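Local coordinates for short chain dehydrogenase/reductase (Acinetobacter baumannii, PDB 4IUY), which probably catalyses NAD(P)-dependent oxidation or reduction of an unspecified substrate, as a Rossmann-fold member of the short-chain dehydrogenase/reductase family, at residues Gly40-Glu45 and Glu239-Asn244; Leu167-Asn172 and Gly184-Thr189; His150-Glu155 and Ala197-Asn202; Pro208-Thr213 and Gly267-Ala272. One frame throughout, in Å; residues are numbered along the deposited sequence.

Contact 1 of 4, residues Gly40-Glu45 and Glu239-Asn244; sequences GHHIAE and EFDDLN
His42 lays its imidazole flat against the start of the Phe240 side chain and presents its edge to two polar groups, an instructive case of one ring serving two kinds of chemistry. Phe240 CB sits almost squarely over the ring centre, 3.4 Å from the His42 centroid, in a CH-pi contact. The two aromatic planes are inclined at 40°, and the side chains run past each other in opposite senses, with the Phe240 ring on the side of His42 CB. With CG anti to the backbone N (chi1 174°), His42 reaches off its helix to bring its far end to Asn244. There NE2 donates to Asn244 OD1 over 2.7 Å in a nearly straight bond (162°), meeting a lone pair in the carbonyl plane.

Helix 38-49, which bears His42, begins within the glycine-rich TGxxxGxG motif of the Rossmann fold, and its first turn contains the last glycine, Gly40. The other partner is the turn leading into helix 244-251, so the contact ties two helices far apart in sequence. Asp241 OD1 also lies in the ring plane, 3.3 Å from His42 CE1, and probably polarises that C-H. The same OD1 takes a weak bond from Asn244 ND2, which may help to keep the amide turned with its oxygen toward the histidine. Further back, Asp242 OD2 receives Glu239 N from above the carboxylate plane, at 3.0 Å, and closes the turn.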
# COMPACT_ATOMS: atom_id res chain seq x y z
N GLY D 40 -10.88 -26.02 -1.84
CA GLY D 40 -11.60 -26.38 -0.64
C GLY D 40 -11.32 -27.82 -0.20
O GLY D 40 -11.18 -28.08 0.99
N HIS D 41 -11.25 -28.74 -1.15
CA HIS D 41 -10.92 -30.15 -0.88
C HIS D 41 -9.52 -30.29 -0.28
O HIS D 41 -9.26 -31.05 0.67
CB HIS D 41 -10.97 -30.95 -2.19
CG HIS D 41 -12.33 -31.50 -2.52
ND1 HIS D 41 -13.47 -30.73 -2.45
CD2 HIS D 41 -12.72 -32.73 -2.94
CE1 HIS D 41 -14.52 -31.47 -2.81
NE2 HIS D 41 -14.08 -32.68 -3.11
N HIS D 42 -8.60 -29.56 -0.91
CA HIS D 42 -7.23 -29.57 -0.51
C HIS D 42 -7.10 -29.09 0.94
O HIS D 42 -6.41 -29.71 1.75
CB HIS D 42 -6.39 -28.67 -1.46
CG HIS D 42 -4.98 -28.52 -1.02
ND1 HIS D 42 -4.00 -29.43 -1.35
CD2 HIS D 42 -4.39 -27.60 -0.22
CE1 HIS D 42 -2.85 -29.05 -0.79
NE2 HIS D 42 -3.07 -27.95 -0.10
N ILE D 43 -7.77 -27.98 1.25
CA ILE D 43 -7.72 -27.38 2.57
C ILE D 43 -8.27 -28.35 3.60
O ILE D 43 -7.62 -28.58 4.63
CB ILE D 43 -8.46 -26.05 2.63
CG1 ILE D 43 -7.71 -25.01 1.80
CG2 ILE D 43 -8.63 -25.55 4.08
CD1 ILE D 43 -8.41 -23.66 1.72
N ALA D 44 -9.42 -28.96 3.29
CA ALA D 44 -10.01 -29.94 4.18
C ALA D 44 -9.05 -31.07 4.47
O ALA D 44 -8.86 -31.46 5.62
CB ALA D 44 -11.30 -30.51 3.58
N GLU D 45 -8.42 -31.56 3.42
CA GLU D 45 -7.55 -32.70 3.55
C GLU D 45 -6.29 -32.34 4.32
O GLU D 45 -5.80 -33.14 5.12
CB GLU D 45 -7.24 -33.26 2.18
CG GLU D 45 -6.64 -34.61 2.21
CD GLU D 45 -7.10 -35.44 1.05
OE1 GLU D 45 -7.98 -34.98 0.30
OE2 GLU D 45 -6.51 -36.51 0.86
N GLU D 239 0.70 -23.58 -6.76
CA GLU D 239 0.23 -24.93 -6.41
C GLU D 239 -0.49 -24.85 -5.08
O GLU D 239 -0.08 -24.07 -4.21
CB GLU D 239 1.42 -25.88 -6.26
CG GLU D 239 2.24 -26.06 -7.53
CD GLU D 239 1.57 -26.96 -8.54
OE1 GLU D 239 0.53 -27.56 -8.22
OE2 GLU D 239 2.10 -27.08 -9.67
N PHE D 240 -1.49 -25.72 -4.88
CA PHE D 240 -2.24 -25.76 -3.61
C PHE D 240 -1.30 -25.91 -2.40
O PHE D 240 -1.50 -25.29 -1.37
CB PHE D 240 -3.24 -26.93 -3.63
CG PHE D 240 -4.44 -26.69 -4.50
CD1 PHE D 240 -4.83 -25.39 -4.85
CD2 PHE D 240 -5.18 -27.76 -4.99
CE1 PHE D 240 -5.93 -25.18 -5.63
CE2 PHE D 240 -6.29 -27.56 -5.79
CZ PHE D 240 -6.67 -26.26 -6.11
N ASP D 241 -0.29 -26.75 -2.55
CA ASP D 241 0.72 -26.98 -1.52
C ASP D 241 1.44 -25.72 -1.09
O ASP D 241 1.91 -25.65 0.06
CB ASP D 241 1.76 -28.00 -1.99
CG ASP D 241 1.28 -29.42 -1.83
OD1 ASP D 241 0.38 -29.66 -1.00
OD2 ASP D 241 1.83 -30.30 -2.52
N ASP D 242 1.53 -24.73 -1.98
CA ASP D 242 2.20 -23.48 -1.61
C ASP D 242 1.49 -22.78 -0.45
O ASP D 242 2.11 -21.96 0.24
CB ASP D 242 2.30 -22.52 -2.81
CG ASP D 242 3.21 -23.05 -3.92
OD1 ASP D 242 4.10 -23.89 -3.61
OD2 ASP D 242 3.05 -22.63 -5.10
N LEU D 243 0.22 -23.12 -0.23
CA LEU D 243 -0.65 -22.49 0.76
C LEU D 243 -0.62 -23.13 2.15
O LEU D 243 -1.09 -22.55 3.14
CB LEU D 243 -2.12 -22.49 0.28
CG LEU D 243 -2.25 -21.92 -1.14
CD1 LEU D 243 -3.70 -21.95 -1.61
CD2 LEU D 243 -1.67 -20.52 -1.17
N ASN D 244 -0.09 -24.33 2.22
CA ASN D 244 -0.09 -25.10 3.45
C ASN D 244 0.54 -24.35 4.61
O ASN D 244 -0.08 -24.20 5.68
CB ASN D 244 0.54 -26.46 3.21
CG ASN D 244 -0.31 -27.33 2.26
OD1 ASN D 244 -1.34 -26.90 1.76
ND2 ASN D 244 0.13 -28.55 2.02

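Contact 2 of 4, residues Leu167-Asn172 and Gly184-Thr189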
# COMPACT_ATOMS: atom_id res chain seq x y z
N LEU D 167 -5.48 -10.18 -6.58
CA LEU D 167 -6.34 -9.20 -7.23
C LEU D 167 -7.01 -8.24 -6.25
O LEU D 167 -7.74 -7.35 -6.64
CB LEU D 167 -7.39 -9.89 -8.09
CG LEU D 167 -6.75 -10.54 -9.32
CD1 LEU D 167 -7.79 -11.17 -10.18
CD2 LEU D 167 -5.91 -9.52 -10.14
N SER D 168 -6.77 -8.44 -4.96
CA SER D 168 -7.26 -7.49 -3.98
C SER D 168 -6.41 -6.20 -4.09
O SER D 168 -6.85 -5.15 -3.68
CB SER D 168 -7.20 -8.09 -2.58
OG SER D 168 -5.86 -8.27 -2.16
N GLN D 169 -5.20 -6.30 -4.67
CA GLN D 169 -4.36 -5.11 -4.86
C GLN D 169 -3.85 -4.95 -6.29
O GLN D 169 -3.56 -3.86 -6.72
CB GLN D 169 -3.15 -5.11 -3.91
CG GLN D 169 -3.49 -5.16 -2.43
CD GLN D 169 -2.24 -5.03 -1.55
OE1 GLN D 169 -1.40 -5.93 -1.50
NE2 GLN D 169 -2.12 -3.90 -0.88
N SER D 170 -3.71 -6.05 -7.02
CA SER D 170 -3.32 -5.99 -8.42
C SER D 170 -4.58 -5.95 -9.30
O SER D 170 -5.70 -6.24 -8.85
CB SER D 170 -2.49 -7.22 -8.78
OG SER D 170 -1.40 -7.35 -7.89
N THR D 171 -4.39 -5.62 -10.57
CA THR D 171 -5.50 -5.59 -11.50
C THR D 171 -5.34 -6.63 -12.58
O THR D 171 -4.22 -7.11 -12.86
CB THR D 171 -5.62 -4.25 -12.26
OG1 THR D 171 -4.52 -4.16 -13.17
CG2 THR D 171 -5.62 -3.03 -11.33
N ASN D 172 -6.46 -6.96 -13.19
CA ASN D 172 -6.43 -7.66 -14.45
C ASN D 172 -7.67 -7.24 -15.24
O ASN D 172 -8.48 -6.44 -14.75
CB ASN D 172 -6.37 -9.16 -14.25
CG ASN D 172 -5.62 -9.84 -15.36
OD1 ASN D 172 -5.38 -9.24 -16.41
ND2 ASN D 172 -5.26 -11.10 -15.17
N GLY D 184 -12.28 -5.15 -1.10
CA GLY D 184 -13.20 -4.93 -0.00
C GLY D 184 -12.94 -5.91 1.14
O GLY D 184 -12.95 -5.53 2.30
N LEU D 185 -12.77 -7.19 0.79
CA LEU D 185 -12.54 -8.22 1.78
C LEU D 185 -11.19 -8.02 2.47
O LEU D 185 -11.08 -8.17 3.70
CB LEU D 185 -12.63 -9.60 1.15
CG LEU D 185 -12.45 -10.80 2.08
CD1 LEU D 185 -13.45 -10.78 3.22
CD2 LEU D 185 -12.47 -12.14 1.32
N ARG D 186 -10.19 -7.61 1.70
CA ARG D 186 -8.86 -7.35 2.26
C ARG D 186 -8.92 -6.28 3.35
O ARG D 186 -8.38 -6.46 4.43
CB ARG D 186 -7.86 -6.91 1.18
CG ARG D 186 -6.45 -6.69 1.73
CD ARG D 186 -5.52 -6.10 0.66
NE ARG D 186 -4.13 -6.32 1.05
CZ ARG D 186 -3.44 -5.52 1.86
NH1 ARG D 186 -4.00 -4.41 2.36
NH2 ARG D 186 -2.18 -5.83 2.16
N HIS D 187 -9.59 -5.17 3.08
CA HIS D 187 -9.63 -4.13 4.09
C HIS D 187 -10.52 -4.52 5.29
O HIS D 187 -10.24 -4.12 6.43
CB HIS D 187 -10.08 -2.80 3.51
CG HIS D 187 -9.81 -1.63 4.40
ND1 HIS D 187 -8.67 -1.53 5.17
CD2 HIS D 187 -10.50 -0.48 4.60
CE1 HIS D 187 -8.69 -0.38 5.83
NE2 HIS D 187 -9.78 0.28 5.49
N LEU D 188 -11.57 -5.30 5.01
CA LEU D 188 -12.47 -5.78 6.05
C LEU D 188 -11.71 -6.70 7.00
O LEU D 188 -11.94 -6.69 8.20
CB LEU D 188 -13.68 -6.51 5.45
CG LEU D 188 -14.76 -6.96 6.45
CD1 LEU D 188 -15.28 -5.75 7.21
CD2 LEU D 188 -15.91 -7.68 5.78
N THR D 189 -10.80 -7.49 6.44
CA THR D 189 -9.92 -8.32 7.24
C THR D 189 -9.17 -7.44 8.27
O THR D 189 -9.16 -7.75 9.47
CB THR D 189 -8.94 -9.10 6.34
OG1 THR D 189 -9.67 -9.89 5.39
CG2 THR D 189 -8.02 -9.98 7.15
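Gln169 and Arg186 meet face on, amide over guanidinium, with their planes only 12° apart. The nitrogen of the amide lies above the middle of the charged group: Gln169 NE2 is 3.4 Å from Arg186 CZ. Behind it, Gln169 CD lies 3.5 Å from Arg186 NE, and the stack is continued down the chain by Gln169 CG, 3.8 Å from Arg186 CD. Stacking of this kind is held by contact between flat surfaces and does not use the N-H groups of the arginine.

Ser168 takes a different approach. Its hydroxyl stands near the guanidinium plane, at the edge, and OG touches the aliphatic shank at Arg186 CD (3.6 Å). The arginine reaches both residues because its chain leaves the helix with CG anti to the backbone N (chi1 -177°) and stays extended as far as NE.

Glu262 positions this pair from the second shell, forming a salt bridge to Arg186 NE through OE1 and a hydrogen bond to Ser168 OG through OE2. The same hydroxyl is also in hydrogen-bonding contact with Ser165 O, so the two acceptors probably share its one hydrogen.

The loop 167-172 thus folds back on helix 176-196, which carries Tyr178 and Lys182 of the family's YxxxK signature. Elsewhere on that helix, Leu185 packs on helix 126-153 and Thr189 on strand 202-208, while Glu262 opens strand 262-265, the outermost of the sheet within this chain.

Contact 3 of 4, residues His150-Glu155 and Ala197-Asn202; sequences HMIKAE and ARFGIN
The end of helix 126-153 and the turn that carries the chain from helix 176-196 into strand 202-208 meet at one extremity of the Rossmann fold. These are two long helices on the same flank of the parallel sheet, and the contact packs apolar side chains between the end of the first helix and the turn after the second. The first helix stops in a Schellman motif: Glu155 takes positive phi, and its N reaches back to Ile152 O (3.0 Å).

Just before that reversal, Ile152 sends its delta methyl group over the Phe199 ring. CD1 stands 3.6 Å from the centroid and 8° off the ring normal, so that the methyl group meets all six ring carbons at similar range in a CH-pi contact. Ile152 CG1 lies anti to the carbonyl carbon (chi1 -71°), and the chain then extends to carry CD1 across to the phenyl face. Deeper in, the selenomethionine at position 151 touches Ile201 by its selenium, with Met151 SE 3.8 Å from Ile201 CD1. Ile152 also packs on Leu122 of the third subunit.

Arg198 completes the sandwich from within its own turn, its CG lying 3.9 Å above the centre of the opposite face of Phe199.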
# COMPACT_ATOMS: atom_id res chain seq x y z
N HIS D 150 -20.86 -17.41 17.88
CA HIS D 150 -20.73 -18.81 18.33
C HIS D 150 -19.49 -18.99 19.21
O HIS D 150 -19.56 -19.53 20.30
CB HIS D 150 -20.72 -19.68 17.08
CG HIS D 150 -20.27 -21.09 17.28
ND1 HIS D 150 -21.14 -22.14 17.48
CD2 HIS D 150 -19.03 -21.64 17.24
CE1 HIS D 150 -20.46 -23.26 17.59
NE2 HIS D 150 -19.17 -22.99 17.45
N MSE D 151 -18.36 -18.48 18.75
CA MSE D 151 -17.13 -18.52 19.54
C MSE D 151 -17.29 -17.83 20.90
O MSE D 151 -17.02 -18.43 21.95
CB MSE D 151 -15.97 -17.90 18.75
CG MSE D 151 -15.50 -18.74 17.60
SE MSE D 151 -14.08 -17.85 16.58
CE MSE D 151 -13.62 -19.26 15.31
N ILE D 152 -17.73 -16.58 20.88
CA ILE D 152 -18.02 -15.82 22.11
C ILE D 152 -18.91 -16.56 23.10
O ILE D 152 -18.66 -16.59 24.31
CB ILE D 152 -18.68 -14.49 21.75
CG1 ILE D 152 -17.65 -13.57 21.10
CG2 ILE D 152 -19.30 -13.86 22.99
CD1 ILE D 152 -18.23 -12.27 20.56
N LYS D 153 -19.96 -17.17 22.57
CA LYS D 153 -20.88 -17.95 23.36
C LYS D 153 -20.15 -19.06 24.10
O LYS D 153 -20.42 -19.32 25.26
CB LYS D 153 -21.96 -18.50 22.42
CG LYS D 153 -23.31 -18.75 23.05
CD LYS D 153 -24.36 -18.87 21.95
CE LYS D 153 -24.25 -17.66 20.99
NZ LYS D 153 -25.12 -17.73 19.79
N ALA D 154 -19.16 -19.66 23.45
CA ALA D 154 -18.38 -20.76 24.02
C ALA D 154 -17.13 -20.28 24.74
O ALA D 154 -16.35 -21.10 25.23
CB ALA D 154 -18.01 -21.77 22.93
N GLU D 155 -16.94 -18.96 24.78
CA GLU D 155 -15.75 -18.35 25.37
C GLU D 155 -14.46 -18.93 24.79
O GLU D 155 -13.63 -19.47 25.51
CB GLU D 155 -15.79 -18.49 26.89
CG GLU D 155 -17.10 -17.98 27.48
CD GLU D 155 -17.16 -18.14 28.99
OE1 GLU D 155 -16.18 -17.78 29.67
OE2 GLU D 155 -18.19 -18.66 29.49
N ALA D 197 -10.26 -8.23 18.20
CA ALA D 197 -9.15 -8.52 19.09
C ALA D 197 -9.62 -8.63 20.54
O ALA D 197 -9.13 -9.49 21.29
CB ALA D 197 -8.07 -7.48 18.97
N ARG D 198 -10.61 -7.83 20.92
CA ARG D 198 -11.09 -7.85 22.30
C ARG D 198 -11.68 -9.20 22.71
O ARG D 198 -11.83 -9.47 23.90
CB ARG D 198 -12.10 -6.72 22.57
CG ARG D 198 -13.36 -6.70 21.72
CD ARG D 198 -14.38 -5.78 22.37
NE ARG D 198 -15.45 -5.32 21.49
CZ ARG D 198 -16.60 -4.80 21.92
NH1 ARG D 198 -16.84 -4.70 23.23
NH2 ARG D 198 -17.52 -4.40 21.05
N PHE D 199 -12.01 -10.04 21.73
CA PHE D 199 -12.55 -11.38 21.97
C PHE D 199 -11.48 -12.46 21.80
O PHE D 199 -11.81 -13.66 21.77
CB PHE D 199 -13.72 -11.67 21.02
CG PHE D 199 -14.80 -10.62 21.05
CD1 PHE D 199 -15.54 -10.39 22.19
CD2 PHE D 199 -15.10 -9.89 19.91
CE1 PHE D 199 -16.54 -9.43 22.22
CE2 PHE D 199 -16.11 -8.93 19.92
CZ PHE D 199 -16.83 -8.70 21.08
N GLY D 200 -10.22 -12.06 21.64
CA GLY D 200 -9.13 -13.00 21.49
C GLY D 200 -9.14 -13.69 20.13
O GLY D 200 -8.51 -14.73 19.93
N ILE D 201 -9.84 -13.08 19.18
CA ILE D 201 -9.96 -13.65 17.86
C ILE D 201 -9.09 -12.89 16.88
O ILE D 201 -9.33 -11.70 16.66
CB ILE D 201 -11.40 -13.62 17.39
CG1 ILE D 201 -12.25 -14.54 18.28
CG2 ILE D 201 -11.52 -14.04 15.93
CD1 ILE D 201 -13.73 -14.37 18.10
N ASN D 202 -8.10 -13.55 16.29
CA ASN D 202 -7.30 -12.88 15.27
C ASN D 202 -7.86 -13.15 13.85
O ASN D 202 -8.43 -14.22 13.57
CB ASN D 202 -5.79 -13.21 15.39
CG ASN D 202 -5.49 -14.69 15.18
OD1 ASN D 202 -6.37 -15.55 15.35
ND2 ASN D 202 -4.24 -15.00 14.84

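Contact 4 of 4, residues Pro208-Thr213 and Gly267-Ala272; sequences PGYMIT and GGHSAA
Tyr210 and His269 are brought together by contrasting first torsions: the tyrosine places CG anti to its carbonyl carbon (chi1 -70°), whereas the histidine swings CG opposite its backbone N (chi1 -163°). The rings then meet by their margins, without overlap of their faces, and their planes are inclined at 50°. Contact falls along one side of the tyrosine, where CD2 is 3.6 Å from His269 CE1; CE2 of Tyr210 lies equally near the same CE1. Each ring thus shows an edge to its partner.

A water strengthens the link. It accepts from Tyr210 N at 2.8 Å and hydrogen-bonds to His269 ND1 at 3.0 Å, joining the backbone of one loop to the side chain of the other.

Both loops leave the C-terminal ends of neighbouring strands in the Rossmann sheet, 202-208 and 262-265, the side on which relatives bind cofactor and substrate. Pro208 and Gly209 form the PG pair common in this family at the end of the sixth strand. Gly209 keeps a backbone bond to Val265, so the strands stay joined up to the point where the loops diverge. On the other side, Gly267 and Gly268 adopt positive phi, and the carboxylate of Asp266 takes the N-H groups of Gly268 and Ser270. A short 3-10 turn bearing His269 comes next, where Ala271 N bonds to Gly268 O (2.9 Å). Leu228 of helix 223-231 packs against both Tyr210 and His269.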
# COMPACT_ATOMS: atom_id res chain seq x y z
N PRO D 208 -3.87 -15.85 -2.75
CA PRO D 208 -3.20 -16.70 -3.73
C PRO D 208 -3.02 -15.96 -5.05
O PRO D 208 -3.87 -15.12 -5.37
CB PRO D 208 -4.20 -17.85 -3.94
CG PRO D 208 -5.21 -17.70 -2.85
CD PRO D 208 -5.26 -16.27 -2.52
N GLY D 209 -1.98 -16.29 -5.81
CA GLY D 209 -1.89 -15.89 -7.21
C GLY D 209 -2.75 -16.79 -8.08
O GLY D 209 -3.68 -17.40 -7.58
N TYR D 210 -2.44 -16.91 -9.36
CA TYR D 210 -3.19 -17.78 -10.24
C TYR D 210 -2.87 -19.24 -10.00
O TYR D 210 -1.73 -19.68 -10.14
CB TYR D 210 -2.97 -17.43 -11.71
CG TYR D 210 -3.59 -16.11 -12.12
CD1 TYR D 210 -4.90 -16.05 -12.57
CD2 TYR D 210 -2.87 -14.93 -12.04
CE1 TYR D 210 -5.47 -14.83 -12.95
CE2 TYR D 210 -3.43 -13.71 -12.40
CZ TYR D 210 -4.71 -13.67 -12.86
OH TYR D 210 -5.24 -12.45 -13.21
N MSE D 211 -3.90 -19.99 -9.63
CA MSE D 211 -3.71 -21.39 -9.33
C MSE D 211 -4.06 -22.25 -10.50
O MSE D 211 -5.09 -22.04 -11.15
CB MSE D 211 -4.53 -21.79 -8.12
CG MSE D 211 -4.02 -21.07 -6.90
SE MSE D 211 -5.14 -21.37 -5.40
CE MSE D 211 -6.69 -20.30 -5.88
N ILE D 212 -3.19 -23.20 -10.78
CA ILE D 212 -3.46 -24.12 -11.86
C ILE D 212 -4.66 -25.02 -11.51
O ILE D 212 -4.56 -25.98 -10.74
CB ILE D 212 -2.17 -24.87 -12.28
CG1 ILE D 212 -2.52 -25.93 -13.31
CG2 ILE D 212 -1.44 -25.44 -11.06
CD1 ILE D 212 -3.20 -25.36 -14.54
N THR D 213 -5.82 -24.62 -12.04
CA THR D 213 -7.09 -25.30 -11.80
C THR D 213 -7.77 -25.60 -13.14
O THR D 213 -7.25 -25.26 -14.20
CB THR D 213 -8.05 -24.45 -10.95
OG1 THR D 213 -8.54 -23.35 -11.72
CG2 THR D 213 -7.36 -23.94 -9.69
N GLY D 267 4.51 -16.54 -5.89
CA GLY D 267 5.80 -16.67 -6.57
C GLY D 267 6.30 -15.34 -7.13
O GLY D 267 7.04 -15.31 -8.13
N GLY D 268 5.91 -14.24 -6.48
CA GLY D 268 6.37 -12.92 -6.84
C GLY D 268 5.57 -12.22 -7.92
O GLY D 268 5.94 -11.11 -8.34
N HIS D 269 4.46 -12.84 -8.33
CA HIS D 269 3.65 -12.30 -9.42
C HIS D 269 3.27 -10.81 -9.22
O HIS D 269 3.42 -9.98 -10.14
CB HIS D 269 2.38 -13.14 -9.60
CG HIS D 269 1.70 -12.91 -10.91
ND1 HIS D 269 0.53 -13.55 -11.27
CD2 HIS D 269 2.05 -12.14 -11.97
CE1 HIS D 269 0.17 -13.14 -12.48
NE2 HIS D 269 1.08 -12.30 -12.93
N SER D 270 2.81 -10.46 -8.03
CA SER D 270 2.36 -9.10 -7.75
C SER D 270 3.51 -8.08 -7.70
O SER D 270 3.28 -6.88 -7.74
CB SER D 270 1.58 -9.06 -6.44
OG SER D 270 2.45 -9.42 -5.38
N ALA D 271 4.74 -8.58 -7.59
CA ALA D 271 5.94 -7.75 -7.56
C ALA D 271 6.58 -7.66 -8.93
O ALA D 271 7.56 -6.96 -9.11
CB ALA D 271 6.94 -8.28 -6.58
N ALA D 272 6.04 -8.40 -9.89
CA ALA D 272 6.66 -8.53 -11.20
C ALA D 272 6.79 -7.17 -11.89
O ALA D 272 6.00 -6.26 -11.62
CB ALA D 272 5.87 -9.50 -12.06
O HOH W 1 0.17 -16.02 -9.69

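Overall arrangement
Contacts 1, 2 and 3 are partly buried, whereas contact 4 lies at the surface. Contacts 1 to 3 all set a loop or turn against a helix, yet differ in chemistry: a straight hydrogen bond fixes contact 1, and contact 2 relies on a flat stack backed by a glutamate. Contact 3, on the far side of the chain's centre from contact 4 and about 33 Å away between centres, is purely apolar, while contact 4 pairs two ring margins and adds a water between a backbone N-H and a histidine. Helix 176-196 carries one segment of contact 2 and leads into one of contact 3. Contact 4 borders two others, through Met211 packing on Phe240 and Leu243 of contact 1 and through Ser270 packing on Ser170 of contact 2.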